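Local coordinates for Two-component system sensor histidine kinase (Bacteroides thetaiotaomicron, PDB 3OTT), which is probably a membrane-bound sensor kinase that recognises saccharides outside the cell and signals by histidine phosphorylation to control transcription, at residues B[690-695]-B[727-732]; B[723-728]-B[737-742]. All blocks are in the same frame, centred on the assembly; numbering follows the deposited sequence.

Interaction 1 of 2, residues B[690-695]-B[727-732]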
ATOM      1  N   LYS B 690     -33.395   3.297 -10.676  1.00 27.38           N
ATOM      2  CA  LYS B 690     -34.592   4.120 -10.575  1.00 28.42           C
ATOM      3  C   LYS B 690     -34.425   5.149  -9.470  1.00 27.20           C
ATOM      4  O   LYS B 690     -33.892   4.841  -8.409  1.00 27.78           O
ATOM      5  CB  LYS B 690     -35.802   3.225 -10.306  1.00 31.09           C
ATOM      6  CG  LYS B 690     -36.287   2.502 -11.558  1.00 35.16           C
ATOM      7  CD  LYS B 690     -37.217   1.315 -11.251  1.00 44.67           C
ATOM      8  CE  LYS B 690     -37.694   0.686 -12.582  1.00 50.21           C
ATOM      9  NZ  LYS B 690     -38.474  -0.609 -12.433  1.00 55.40           N
ATOM     10  N   PHE B 691     -34.859   6.380  -9.729  1.00 25.99           N
ATOM     11  CA  PHE B 691     -34.654   7.496  -8.784  1.00 24.41           C
ATOM     12  C   PHE B 691     -35.964   8.171  -8.314  1.00 24.73           C
ATOM     13  O   PHE B 691     -36.981   8.147  -8.989  1.00 24.62           O
ATOM     14  CB  PHE B 691     -33.629   8.516  -9.369  1.00 24.19           C
ATOM     15  CG  PHE B 691     -32.230   7.889  -9.637  1.00 23.11           C
ATOM     16  CD1 PHE B 691     -31.284   7.849  -8.648  1.00 22.35           C
ATOM     17  CD2 PHE B 691     -31.947   7.257 -10.845  1.00 24.98           C
ATOM     18  CE1 PHE B 691     -30.045   7.218  -8.854  1.00 26.82           C
ATOM     19  CE2 PHE B 691     -30.694   6.613 -11.081  1.00 24.11           C
ATOM     20  CZ  PHE B 691     -29.753   6.601 -10.108  1.00 25.35           C
ATOM     21  N   VAL B 692     -35.930   8.731  -7.120  1.00 24.37           N
ATOM     22  CA  VAL B 692     -37.006   9.536  -6.608  1.00 23.91           C
ATOM     23  C   VAL B 692     -36.412  10.897  -6.298  1.00 22.79           C
ATOM     24  O   VAL B 692     -35.191  11.031  -6.090  1.00 21.00           O
ATOM     25  CB  VAL B 692     -37.674   8.919  -5.323  1.00 26.38           C
ATOM     26  CG1 VAL B 692     -38.659   7.796  -5.694  1.00 26.13           C
ATOM     27  CG2 VAL B 692     -36.656   8.414  -4.350  1.00 26.36           C
ATOM     28  N   TYR B 693     -37.260  11.925  -6.332  1.00 22.05           N
ATOM     29  CA  TYR B 693     -36.813  13.284  -6.060  1.00 20.23           C
ATOM     30  C   TYR B 693     -37.919  14.076  -5.436  1.00 21.29           C
ATOM     31  O   TYR B 693     -39.117  13.765  -5.629  1.00 23.10           O
ATOM     32  CB  TYR B 693     -36.331  13.977  -7.346  1.00 18.61           C
ATOM     33  CG  TYR B 693     -37.395  14.294  -8.378  1.00 18.44           C
ATOM     34  CD1 TYR B 693     -37.817  13.335  -9.292  1.00 18.64           C
ATOM     35  CD2 TYR B 693     -37.947  15.557  -8.454  1.00 18.16           C
ATOM     36  CE1 TYR B 693     -38.800  13.621 -10.249  1.00 20.96           C
ATOM     37  CE2 TYR B 693     -38.951  15.873  -9.397  1.00 18.98           C
ATOM     38  CZ  TYR B 693     -39.365  14.910 -10.284  1.00 19.13           C
ATOM     39  OH  TYR B 693     -40.320  15.219 -11.201  1.00 20.82           O
ATOM     40  N   ARG B 694     -37.540  15.135  -4.736  1.00 21.46           N
ATOM     41  CA  ARG B 694     -38.508  16.072  -4.177  1.00 23.05           C
ATOM     42  C   ARG B 694     -37.836  17.427  -4.004  1.00 23.38           C
ATOM     43  O   ARG B 694     -36.616  17.494  -3.778  1.00 23.38           O
ATOM     44  CB  ARG B 694     -39.050  15.565  -2.835  1.00 24.33           C
ATOM     45  CG  ARG B 694     -37.991  15.437  -1.763  1.00 25.04           C
ATOM     46  CD  ARG B 694     -38.474  14.515  -0.646  1.00 29.89           C
ATOM     47  NE  ARG B 694     -39.504  15.155   0.181  1.00 32.56           N
ATOM     48  CZ  ARG B 694     -40.464  14.489   0.812  1.00 36.73           C
ATOM     49  NH1 ARG B 694     -40.542  13.159   0.728  1.00 38.64           N
ATOM     50  NH2 ARG B 694     -41.351  15.145   1.534  1.00 38.61           N
ATOM     51  N   LEU B 695     -38.614  18.503  -4.120  1.00 23.08           N
ATOM     52  CA  LEU B 695     -38.053  19.810  -3.869  1.00 23.62           C
ATOM     53  C   LEU B 695     -38.630  20.409  -2.575  1.00 25.15           C
ATOM     54  O   LEU B 695     -39.754  20.874  -2.576  1.00 25.33           O
ATOM     55  CB  LEU B 695     -38.273  20.738  -5.102  1.00 22.39           C
ATOM     56  CG  LEU B 695     -37.697  22.163  -5.049  1.00 21.71           C
ATOM     57  CD1 LEU B 695     -36.199  22.097  -4.984  1.00 21.40           C
ATOM     58  CD2 LEU B 695     -38.148  23.076  -6.204  1.00 19.05           C
ATOM     59  N   SER B 727     -32.670  10.664  -4.676  1.00 23.27           N
ATOM     60  CA  SER B 727     -32.238   9.392  -4.047  1.00 26.82           C
ATOM     61  C   SER B 727     -32.536   8.204  -4.929  1.00 27.77           C
ATOM     62  O   SER B 727     -33.515   8.203  -5.642  1.00 28.07           O
ATOM     63  CB  SER B 727     -32.900   9.236  -2.646  1.00 28.84           C
ATOM     64  OG  SER B 727     -32.379   8.103  -1.966  1.00 35.74           O
ATOM     65  N   LYS B 728     -31.682   7.191  -4.885  1.00 31.34           N
ATOM     66  CA  LYS B 728     -31.906   5.946  -5.601  1.00 34.28           C
ATOM     67  C   LYS B 728     -33.079   5.235  -4.975  1.00 37.29           C
ATOM     68  O   LYS B 728     -33.156   5.177  -3.760  1.00 39.26           O
ATOM     69  CB  LYS B 728     -30.695   5.010  -5.467  1.00 35.51           C
ATOM     70  CG  LYS B 728     -30.682   3.873  -6.546  1.00 37.88           C
ATOM     71  CD  LYS B 728     -30.066   2.539  -6.101  1.00 44.56           C
ATOM     72  CE  LYS B 728     -28.604   2.669  -5.690  1.00 48.15           C
ATOM     73  NZ  LYS B 728     -27.833   1.397  -5.890  1.00 52.47           N
ATOM     74  N   LEU B 729     -33.961   4.675  -5.799  1.00 39.74           N
ATOM     75  CA  LEU B 729     -35.028   3.783  -5.331  1.00 44.55           C
ATOM     76  C   LEU B 729     -34.449   2.397  -5.014  1.00 47.71           C
ATOM     77  O   LEU B 729     -33.924   1.702  -5.885  1.00 48.01           O
ATOM     78  CB  LEU B 729     -36.166   3.703  -6.359  1.00 44.69           C
ATOM     79  CG  LEU B 729     -37.531   3.162  -5.941  1.00 48.18           C
ATOM     80  CD1 LEU B 729     -38.238   4.098  -4.923  1.00 48.03           C
ATOM     81  CD2 LEU B 729     -38.415   2.924  -7.180  1.00 48.46           C
ATOM     82  N   GLU B 730     -34.512   2.022  -3.746  1.00 51.12           N
ATOM     83  CA  GLU B 730     -33.864   0.815  -3.265  1.00 55.33           C
ATOM     84  C   GLU B 730     -34.686  -0.411  -3.710  1.00 58.46           C
ATOM     85  O   GLU B 730     -35.841  -0.267  -4.101  1.00 59.08           O
ATOM     86  CB  GLU B 730     -33.740   0.918  -1.740  1.00 56.81           C
ATOM     87  CG  GLU B 730     -32.544   0.241  -1.088  1.00 61.00           C
ATOM     88  CD  GLU B 730     -31.156   0.687  -1.610  1.00 61.99           C
ATOM     89  OE1 GLU B 730     -30.937   1.888  -1.934  1.00 58.74           O
ATOM     90  OE2 GLU B 730     -30.270  -0.204  -1.660  1.00 63.70           O
ATOM     91  N   ARG B 731     -34.101  -1.607  -3.657  1.00 61.78           N
ATOM     92  CA  ARG B 731     -34.789  -2.825  -4.133  1.00 65.00           C
ATOM     93  C   ARG B 731     -36.099  -3.197  -3.403  1.00 67.63           C
ATOM     94  O   ARG B 731     -36.994  -3.798  -3.994  1.00 68.82           O
ATOM     95  CB  ARG B 731     -33.805  -3.991  -4.212  1.00 66.86           C
ATOM     96  CG  ARG B 731     -32.770  -3.797  -5.351  1.00 66.83           C
ATOM     97  CD  ARG B 731     -31.421  -4.455  -5.063  1.00 68.85           C
ATOM     98  NE  ARG B 731     -31.444  -5.911  -5.230  1.00 73.61           N
ATOM     99  CZ  ARG B 731     -31.612  -6.787  -4.239  1.00 76.45           C
ATOM    100  NH1 ARG B 731     -31.791  -6.353  -2.994  1.00 77.59           N
ATOM    101  NH2 ARG B 731     -31.601  -8.095  -4.490  1.00 77.83           N
ATOM    102  N   ASP B 732     -36.210  -2.802  -2.135  1.00 68.94           N
ATOM    103  CA  ASP B 732     -37.474  -2.843  -1.381  1.00 70.82           C
ATOM    104  C   ASP B 732     -38.533  -1.880  -1.934  1.00 69.21           C
ATOM    105  O   ASP B 732     -39.726  -2.106  -1.759  1.00 70.44           O
ATOM    106  CB  ASP B 732     -37.244  -2.478   0.100  1.00 72.47           C
ATOM    107  CG  ASP B 732     -35.823  -2.801   0.594  1.00 73.77           C
ATOM    108  OD1 ASP B 732     -34.857  -2.077   0.218  1.00 73.02           O
ATOM    109  OD2 ASP B 732     -35.680  -3.764   1.386  1.00 76.69           O
TER

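Interaction 2 of 2, residues B[723-728]-B[737-742]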
ATOM      1  N   GLN B 723     -34.653  23.091  -1.538  1.00 21.29           N
ATOM      2  CA  GLN B 723     -33.590  22.090  -1.412  1.00 21.53           C
ATOM      3  C   GLN B 723     -34.051  20.908  -2.258  1.00 19.91           C
ATOM      4  O   GLN B 723     -35.100  20.350  -1.983  1.00 19.63           O
ATOM      5  CB  GLN B 723     -33.388  21.688   0.066  1.00 23.06           C
ATOM      6  CG  GLN B 723     -32.342  20.639   0.281  1.00 25.51           C
ATOM      7  CD  GLN B 723     -32.200  20.217   1.737  1.00 28.81           C
ATOM      8  OE1 GLN B 723     -33.039  19.488   2.262  1.00 29.60           O
ATOM      9  NE2 GLN B 723     -31.107  20.643   2.387  1.00 31.44           N
ATOM     10  N   LEU B 724     -33.275  20.557  -3.287  1.00 17.34           N
ATOM     11  CA  LEU B 724     -33.572  19.422  -4.116  1.00 17.03           C
ATOM     12  C   LEU B 724     -32.941  18.168  -3.494  1.00 17.95           C
ATOM     13  O   LEU B 724     -31.724  18.106  -3.258  1.00 17.05           O
ATOM     14  CB  LEU B 724     -32.886  19.634  -5.437  1.00 15.65           C
ATOM     15  CG  LEU B 724     -33.434  19.189  -6.761  1.00 17.17           C
ATOM     16  CD1 LEU B 724     -32.266  18.848  -7.679  1.00 14.85           C
ATOM     17  CD2 LEU B 724     -34.550  18.132  -6.729  1.00 17.65           C
ATOM     18  N   ILE B 725     -33.756  17.155  -3.264  1.00 18.33           N
ATOM     19  CA  ILE B 725     -33.246  15.923  -2.713  1.00 20.05           C
ATOM     20  C   ILE B 725     -33.454  14.797  -3.724  1.00 20.09           C
ATOM     21  O   ILE B 725     -34.566  14.592  -4.212  1.00 20.56           O
ATOM     22  CB  ILE B 725     -33.904  15.611  -1.360  1.00 21.95           C
ATOM     23  CG1 ILE B 725     -33.657  16.777  -0.378  1.00 23.26           C
ATOM     24  CG2 ILE B 725     -33.422  14.270  -0.791  1.00 19.28           C
ATOM     25  CD1 ILE B 725     -34.570  16.718   0.922  1.00 26.90           C
ATOM     26  N   ILE B 726     -32.371  14.119  -4.087  1.00 18.53           N
ATOM     27  CA  ILE B 726     -32.453  13.072  -5.076  1.00 19.08           C
ATOM     28  C   ILE B 726     -31.970  11.773  -4.468  1.00 20.77           C
ATOM     29  O   ILE B 726     -30.967  11.774  -3.778  1.00 22.65           O
ATOM     30  CB  ILE B 726     -31.621  13.424  -6.321  1.00 17.15           C
ATOM     31  CG1 ILE B 726     -32.113  14.751  -6.922  1.00 18.06           C
ATOM     32  CG2 ILE B 726     -31.706  12.305  -7.358  1.00 14.49           C
ATOM     33  CD1 ILE B 726     -31.136  15.332  -7.954  1.00 19.58           C
ATOM     34  N   SER B 727     -32.670  10.664  -4.676  1.00 23.27           N
ATOM     35  CA  SER B 727     -32.238   9.392  -4.047  1.00 26.82           C
ATOM     36  C   SER B 727     -32.536   8.204  -4.929  1.00 27.77           C
ATOM     37  O   SER B 727     -33.515   8.203  -5.642  1.00 28.07           O
ATOM     38  CB  SER B 727     -32.900   9.236  -2.646  1.00 28.84           C
ATOM     39  OG  SER B 727     -32.379   8.103  -1.966  1.00 35.74           O
ATOM     40  N   LYS B 728     -31.682   7.191  -4.885  1.00 31.34           N
ATOM     41  CA  LYS B 728     -31.906   5.946  -5.601  1.00 34.28           C
ATOM     42  C   LYS B 728     -33.079   5.235  -4.975  1.00 37.29           C
ATOM     43  O   LYS B 728     -33.156   5.177  -3.760  1.00 39.26           O
ATOM     44  CB  LYS B 728     -30.695   5.010  -5.467  1.00 35.51           C
ATOM     45  CG  LYS B 728     -30.682   3.873  -6.546  1.00 37.88           C
ATOM     46  CD  LYS B 728     -30.066   2.539  -6.101  1.00 44.56           C
ATOM     47  CE  LYS B 728     -28.604   2.669  -5.690  1.00 48.15           C
ATOM     48  NZ  LYS B 728     -27.833   1.397  -5.890  1.00 52.47           N
ATOM     49  N   ASN B 737     -30.625   6.217   1.859  1.00 58.24           N
ATOM     50  CA  ASN B 737     -30.253   7.269   2.807  1.00 58.01           C
ATOM     51  C   ASN B 737     -28.885   7.896   2.466  1.00 55.68           C
ATOM     52  O   ASN B 737     -28.216   8.456   3.325  1.00 56.46           O
ATOM     53  CB  ASN B 737     -30.433   6.810   4.291  1.00 61.27           C
ATOM     54  CG  ASN B 737     -29.486   5.660   4.703  1.00 64.60           C
ATOM     55  OD1 ASN B 737     -29.223   4.724   3.945  1.00 65.57           O
ATOM     56  ND2 ASN B 737     -28.992   5.734   5.931  1.00 67.00           N
ATOM     57  N   ARG B 738     -28.501   7.784   1.185  1.00 52.55           N
ATOM     58  CA  ARG B 738     -27.449   8.600   0.559  1.00 49.79           C
ATOM     59  C   ARG B 738     -28.076   9.499  -0.509  1.00 44.81           C
ATOM     60  O   ARG B 738     -27.835   9.333  -1.711  1.00 42.65           O
ATOM     61  CB  ARG B 738     -26.336   7.744  -0.078  1.00 50.83           C
ATOM     62  CG  ARG B 738     -25.364   7.109   0.921  1.00 58.15           C
ATOM     63  CD  ARG B 738     -24.135   7.979   1.193  1.00 64.71           C
ATOM     64  NE  ARG B 738     -23.160   7.303   2.065  1.00 70.91           N
ATOM     65  CZ  ARG B 738     -21.839   7.491   2.000  1.00 73.83           C
ATOM     66  NH1 ARG B 738     -21.344   8.329   1.089  1.00 72.65           N
ATOM     67  NH2 ARG B 738     -21.009   6.844   2.831  1.00 74.62           N
ATOM     68  N   PRO B 739     -28.884  10.463  -0.074  1.00 42.91           N
ATOM     69  CA  PRO B 739     -29.436  11.344  -1.089  1.00 39.70           C
ATOM     70  C   PRO B 739     -28.386  12.365  -1.529  1.00 36.71           C
ATOM     71  O   PRO B 739     -27.444  12.658  -0.785  1.00 37.52           O
ATOM     72  CB  PRO B 739     -30.594  12.038  -0.366  1.00 39.40           C
ATOM     73  CG  PRO B 739     -30.541  11.565   1.079  1.00 43.72           C
ATOM     74  CD  PRO B 739     -29.238  10.912   1.289  1.00 44.29           C
ATOM     75  N   HIS B 740     -28.521  12.825  -2.758  1.00 32.85           N
ATOM     76  CA  HIS B 740     -27.876  14.054  -3.185  1.00 31.04           C
ATOM     77  C   HIS B 740     -28.766  15.250  -2.828  1.00 28.39           C
ATOM     78  O   HIS B 740     -29.945  15.256  -3.140  1.00 25.69           O
ATOM     79  CB  HIS B 740     -27.648  14.055  -4.684  1.00 29.57           C
ATOM     80  CG  HIS B 740     -26.700  15.110  -5.134  1.00 30.32           C
ATOM     81  ND1 HIS B 740     -25.337  14.983  -5.005  1.00 33.87           N
ATOM     82  CD2 HIS B 740     -26.914  16.307  -5.728  1.00 31.52           C
ATOM     83  CE1 HIS B 740     -24.750  16.060  -5.493  1.00 33.59           C
ATOM     84  NE2 HIS B 740     -25.682  16.872  -5.954  1.00 29.99           N
ATOM     85  N   ILE B 741     -28.151  16.240  -2.189  1.00 27.23           N
ATOM     86  CA  ILE B 741     -28.822  17.471  -1.736  1.00 26.56           C
ATOM     87  C   ILE B 741     -28.231  18.700  -2.438  1.00 24.50           C
ATOM     88  O   ILE B 741     -27.023  18.841  -2.516  1.00 24.67           O
ATOM     89  CB  ILE B 741     -28.689  17.583  -0.200  1.00 28.31           C
ATOM     90  CG1 ILE B 741     -29.706  16.653   0.473  1.00 29.31           C
ATOM     91  CG2 ILE B 741     -28.823  19.017   0.276  1.00 29.64           C
ATOM     92  CD1 ILE B 741     -29.255  16.119   1.807  1.00 33.78           C
ATOM     93  N   LEU B 742     -29.085  19.536  -3.022  1.00 22.92           N
ATOM     94  CA  LEU B 742     -28.670  20.823  -3.606  1.00 21.42           C
ATOM     95  C   LEU B 742     -29.518  21.903  -3.008  1.00 21.21           C
ATOM     96  O   LEU B 742     -30.715  21.854  -3.207  1.00 22.21           O
ATOM     97  CB  LEU B 742     -28.912  20.845  -5.129  1.00 19.70           C
ATOM     98  CG  LEU B 742     -28.537  22.174  -5.824  1.00 18.44           C
ATOM     99  CD1 LEU B 742     -27.053  22.586  -5.707  1.00 16.72           C
ATOM    100  CD2 LEU B 742     -29.024  22.214  -7.241  1.00 12.52           C
TER

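Interaction 1 of 2, residues B[690-695]-B[727-732]
Val692 and Leu729 meet between two antiparallel strands of the Y_Y_Y domain, the beta-sandwich that follows the propellers in this extracellular piece. Strand 691-696 lies beside strand 720-728, with Val692 and Ser727 as the hydrogen-bonded pair. Ser727 N gives its hydrogen to Val692 O at 2.9 Å. In return Val692 N reaches Ser727 O, 2.9 Å away, and this bond is nearly straight at both ends, with 173° at the hydrogen and 168° at the oxygen. Phe691 and Lys728 form the next, non-hydrogen-bonded pair, and their side chains diverge. One residue farther on, a third backbone bond joins the segments, Leu729 N donating to Lys690 O at 2.6 Å from somewhat above the carbonyl plane.

Leu729 turns its side chain to segment 690-695. With CG anti to the backbone N (chi1 -163°), its two methyls divide the work: CD1 approaches Val692 CG1 at 3.8 Å, the two side chains crossing at about a right angle, while CD2 faces the CB of Lys690. The amine of Lys690 leads away on an extended chain, which leaves only the base of this side chain in the contact. Val692 uses both branches: CG1 meets the leucine, and CG2 lies 3.4 Å from Ser727 O. Outside the two segments, Val692 also touches Trp702 and Phe704. The hydroxyl of Ser727 is held by the backbone oxygen of Ser736. Phe691, whose side chain also touches Tyr49, sets its ring obliquely against the neighbouring strand, and its CD1 comes within 3.6 Å of Lys728 CA.

Interaction 2 of 2, residues B[723-728]-B[737-742]
Ile725 fits its two branches against two different neighbours, Pro739 and Ile741, on one face of the beta hairpin formed by strands 720-728 and 740-746. CG2, anti to the backbone N, lies 3.6 Å from Pro739 CB; CG1, beside that N (chi1 -58°), comes to 4.0 Å from Ile741 CG1. All three side chains point the same way, and the isoleucine fills the notch between the proline ring and the second isoleucine. The other branch of Ile741, CG2, is a bump against the end of Gln723, whose extended chain passes obliquely across it with NE2 3.5 Å from this CG2. That amide nitrogen is held by Asn743 OD1, which probably helps to hold the amide beside the methyl.

The opposite face is made by Leu724 with Leu742 and Ile726 with His740. These pairs stand side by side at their bases, Leu724 CB being 4.2 Å from Leu742 CB, and their ends go on to other partners. Each is a hydrogen-bonded pair: Ile726 N reaches His740 O at 2.8 Å, and the return bond from His740 N to Ile726 O is more bent, 142° at the hydrogen. Pro739, next to it, sets its CB 3.4 Å from Ile726 O.

The leucine and Ile726 face is covered by the facing sheet of the sandwich: Phe676 of strand 674-679 packs on Leu724 and Leu742, whereas Leu678 and, from strand 637-643, Leu638 meet Ile726. On the Ile725 side, Trp702 touches Ile725, as do Arg694 and Glu696 of the adjacent strand 691-696.

Overall arrangement
Following the chain from the N terminus, past the propellers, strand 691-696 is the first of the strands in these contacts. The chain then passes through strands 703-704 and 711-714 before returning in strand 720-728; interaction 1 closes this loop of 31 residues. Beyond strand 720-728 the chain turns back, eight residues separating segments 723-728 and 737-742, and interaction 2 closes that short hairpin. The loops follow one another, overlapping at Ser727 and Lys728, which belong to both contacts. Strand 720-728 is the middle of three neighbouring strands, with 691-696 along one edge and 740-746 along the other. The two contacts also meet directly, Arg694 O lying 2.9 Å from Ile725 N in a probable hydrogen bond.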